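Local coordinates for protein enterochelin esterase (PDB 3MGA) that probably hydrolyses the ester bonds of ferric enterobactin, a step that would help free the iron it carries, at residues A261-L266 and P303-C308. Residues are numbered along the deposited sequence; the frame is centred on the assembly and turned at random.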
ATOM      1  N   ALA A 261     -24.353   1.421  -4.589  1.00 40.92           N
ATOM      2  CA  ALA A 261     -24.411   0.106  -5.212  1.00 40.80           C
ATOM      3  C   ALA A 261     -23.974  -1.014  -4.271  1.00 40.40           C
ATOM      4  O   ALA A 261     -24.593  -2.079  -4.245  1.00 39.99           O
ATOM      5  CB  ALA A 261     -23.542   0.091  -6.476  1.00 41.17           C
ATOM      6  N   VAL A 262     -22.890  -0.783  -3.522  1.00 38.86           N
ATOM      7  CA  VAL A 262     -22.385  -1.767  -2.571  1.00 37.42           C
ATOM      8  C   VAL A 262     -23.426  -2.110  -1.497  1.00 40.47           C
ATOM      9  O   VAL A 262     -23.589  -3.275  -1.120  1.00 41.00           O
ATOM     10  CB  VAL A 262     -21.081  -1.273  -1.894  1.00 36.17           C
ATOM     11  CG1 VAL A 262     -20.798  -2.032  -0.605  1.00 31.73           C
ATOM     12  CG2 VAL A 262     -19.902  -1.352  -2.872  1.00 34.01           C
ATOM     13  N   GLN A 263     -24.152  -1.105  -1.029  1.00 42.77           N
ATOM     14  CA  GLN A 263     -25.149  -1.322   0.020  1.00 45.37           C
ATOM     15  C   GLN A 263     -26.461  -1.949  -0.472  1.00 47.42           C
ATOM     16  O   GLN A 263     -27.007  -2.842   0.185  1.00 47.27           O
ATOM     17  CB  GLN A 263     -25.455  -0.001   0.716  1.00 46.65           C
ATOM     18  CG  GLN A 263     -24.233   0.647   1.318  1.00 47.45           C
ATOM     19  CD  GLN A 263     -24.532   1.995   1.909  1.00 49.62           C
ATOM     20  OE1 GLN A 263     -25.364   2.121   2.808  1.00 51.64           O
ATOM     21  NE2 GLN A 263     -23.825   3.017   1.433  1.00 50.56           N
ATOM     22  N   GLN A 264     -26.946  -1.485  -1.624  1.00 48.20           N
ATOM     23  CA  GLN A 264     -28.220  -1.944  -2.197  1.00 51.17           C
ATOM     24  C   GLN A 264     -28.149  -3.246  -3.003  1.00 50.05           C
ATOM     25  O   GLN A 264     -29.129  -3.993  -3.083  1.00 51.92           O
ATOM     26  CB  GLN A 264     -28.783  -0.847  -3.112  1.00 53.00           C
ATOM     27  CG  GLN A 264     -29.076   0.484  -2.413  1.00 55.59           C
ATOM     28  CD  GLN A 264     -29.420   1.596  -3.396  1.00 59.97           C
ATOM     29  OE1 GLN A 264     -29.036   1.548  -4.569  1.00 61.64           O
ATOM     30  NE2 GLN A 264     -30.120   2.616  -2.913  1.00 61.54           N
ATOM     31  N   GLU A 265     -26.991  -3.513  -3.590  1.00 47.71           N
ATOM     32  CA  GLU A 265     -26.805  -4.681  -4.437  1.00 46.55           C
ATOM     33  C   GLU A 265     -25.863  -5.742  -3.854  1.00 44.21           C
ATOM     34  O   GLU A 265     -26.241  -6.907  -3.753  1.00 45.16           O
ATOM     35  CB  GLU A 265     -26.228  -4.225  -5.782  1.00 46.52           C
ATOM     36  CG  GLU A 265     -27.030  -3.140  -6.510  1.00 49.25           C
ATOM     37  CD  GLU A 265     -26.243  -2.493  -7.650  1.00 50.04           C
ATOM     38  OE1 GLU A 265     -25.013  -2.720  -7.742  1.00 48.72           O
ATOM     39  OE2 GLU A 265     -26.846  -1.743  -8.442  1.00 53.43           O
ATOM     40  N   LEU A 266     -24.650  -5.334  -3.470  1.00 40.92           N
ATOM     41  CA  LEU A 266     -23.624  -6.270  -2.992  1.00 39.31           C
ATOM     42  C   LEU A 266     -23.844  -6.871  -1.601  1.00 40.22           C
ATOM     43  O   LEU A 266     -23.866  -8.093  -1.459  1.00 41.51           O
ATOM     44  CB  LEU A 266     -22.236  -5.612  -3.049  1.00 37.25           C
ATOM     45  CG  LEU A 266     -21.051  -6.491  -2.642  1.00 35.65           C
ATOM     46  CD1 LEU A 266     -20.960  -7.715  -3.549  1.00 34.65           C
ATOM     47  CD2 LEU A 266     -19.747  -5.703  -2.656  1.00 31.74           C
ATOM     48  N   PRO A 303     -22.523   6.753   7.837  1.00 53.87           N
ATOM     49  CA  PRO A 303     -22.000   6.284   9.124  1.00 54.16           C
ATOM     50  C   PRO A 303     -22.906   5.263   9.802  1.00 55.62           C
ATOM     51  O   PRO A 303     -22.471   4.564  10.713  1.00 56.20           O
ATOM     52  CB  PRO A 303     -21.900   7.568   9.952  1.00 56.84           C
ATOM     53  CG  PRO A 303     -22.927   8.482   9.369  1.00 58.43           C
ATOM     54  CD  PRO A 303     -23.052   8.128   7.914  1.00 55.42           C
ATOM     55  N   THR A 304     -24.152   5.184   9.348  1.00 57.86           N
ATOM     56  CA  THR A 304     -25.127   4.241   9.882  1.00 59.54           C
ATOM     57  C   THR A 304     -24.850   2.822   9.383  1.00 57.53           C
ATOM     58  O   THR A 304     -25.400   1.857   9.909  1.00 58.17           O
ATOM     59  CB  THR A 304     -26.573   4.652   9.483  1.00 62.45           C
ATOM     60  OG1 THR A 304     -27.517   3.720  10.033  1.00 65.35           O
ATOM     61  CG2 THR A 304     -26.727   4.696   7.963  1.00 60.33           C
ATOM     62  N   ARG A 305     -24.015   2.711   8.350  1.00 55.94           N
ATOM     63  CA  ARG A 305     -23.639   1.424   7.775  1.00 53.73           C
ATOM     64  C   ARG A 305     -22.135   1.164   7.907  1.00 51.62           C
ATOM     65  O   ARG A 305     -21.725   0.024   8.150  1.00 50.92           O
ATOM     66  CB  ARG A 305     -24.065   1.378   6.312  1.00 53.21           C
ATOM     67  CG  ARG A 305     -23.682   0.120   5.522  1.00 52.69           C
ATOM     68  CD  ARG A 305     -24.285  -1.191   6.041  1.00 52.00           C
ATOM     69  NE  ARG A 305     -23.592  -1.733   7.211  1.00 53.44           N
ATOM     70  CZ  ARG A 305     -23.863  -2.916   7.767  1.00 51.48           C
ATOM     71  NH1 ARG A 305     -24.809  -3.706   7.267  1.00 52.35           N
ATOM     72  NH2 ARG A 305     -23.178  -3.316   8.830  1.00 50.00           N
ATOM     73  N   PHE A 306     -21.319   2.206   7.753  1.00 50.58           N
ATOM     74  CA  PHE A 306     -19.864   2.058   7.846  1.00 48.71           C
ATOM     75  C   PHE A 306     -19.323   2.952   8.959  1.00 49.75           C
ATOM     76  O   PHE A 306     -19.043   4.133   8.743  1.00 50.58           O
ATOM     77  CB  PHE A 306     -19.200   2.408   6.505  1.00 47.43           C
ATOM     78  CG  PHE A 306     -19.836   1.737   5.315  1.00 46.15           C
ATOM     79  CD1 PHE A 306     -19.713   0.371   5.119  1.00 46.16           C
ATOM     80  CD2 PHE A 306     -20.541   2.482   4.378  1.00 50.63           C
ATOM     81  CE1 PHE A 306     -20.292  -0.251   4.023  1.00 45.17           C
ATOM     82  CE2 PHE A 306     -21.120   1.868   3.270  1.00 50.45           C
ATOM     83  CZ  PHE A 306     -20.989   0.497   3.095  1.00 48.37           C
ATOM     84  N   GLY A 307     -19.169   2.381  10.149  1.00 50.21           N
ATOM     85  CA  GLY A 307     -18.694   3.130  11.306  1.00 50.72           C
ATOM     86  C   GLY A 307     -17.199   3.122  11.527  1.00 49.17           C
ATOM     87  O   GLY A 307     -16.685   3.933  12.297  1.00 49.59           O
ATOM     88  N   CYS A 308     -16.493   2.217  10.855  1.00 47.53           N
ATOM     89  CA  CYS A 308     -15.047   2.106  11.009  1.00 46.20           C
ATOM     90  C   CYS A 308     -14.335   2.349   9.681  1.00 44.04           C
ATOM     91  O   CYS A 308     -14.621   1.697   8.682  1.00 43.45           O
ATOM     92  CB  CYS A 308     -14.687   0.720  11.558  1.00 46.48           C
ATOM     93  SG  CYS A 308     -15.559   0.288  13.102  0.96 49.85           S
TER
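Gln263, on helix 256-273, faces Arg305 and Phe306 in the loop between helix 290-301 and strand 308-312; the backbones draw nearest at Gln263 CA and Arg305 CA, 8.4 Å apart, so side chains alone bridge the gap. Gln263 does most of the bridging. Its CG lies anti to the carbonyl carbon (chi1 -58°) and the chain runs on extended, carrying the amide to the rim of the Phe306 ring. There Gln263 CG sits 3.7 Å from Phe306 CZ, while Gln263 NE2 comes within 3.5 Å of Phe306 CE2, at the ring edge and near its plane. Since the amide and ring planes stand 78° apart, the two do not stack. The amide nitrogen is instead hydrogen-bonded to Trp259 O, one turn earlier in the same helix, which helps fix the amide's orientation.

The amide oxygen, Gln263 OE1, meets the aliphatic part of Arg305, 3.8 Å from Arg305 CG. That same methylene lies 3.6 Å above the plane of the Phe306 ring, over its centre. The arginine chain then bends at chi2 and chi3, and its guanidinium leads away to Thr283 OG1 and Ser277 O, both hydrogen bonds. Val262 CG1 adds a looser apolar approach, 4.5 Å from Phe306 CZ and oblique to the ring, while Trp259 meets the same ring edge-to-face and Val285 of strand 284-288 also touches it.

The contact thus joins a helix to the loop leading into strand 308-312, one of the parallel strands of the alpha/beta-hydrolase sheet. With no hydrogen bond between the two segments and 139 Å² buried, its chemistry implies cohesion through van der Waals packing, Gln263 NE2 and the Arg305 guanidinium finding their hydrogen-bond partners outside the two segments.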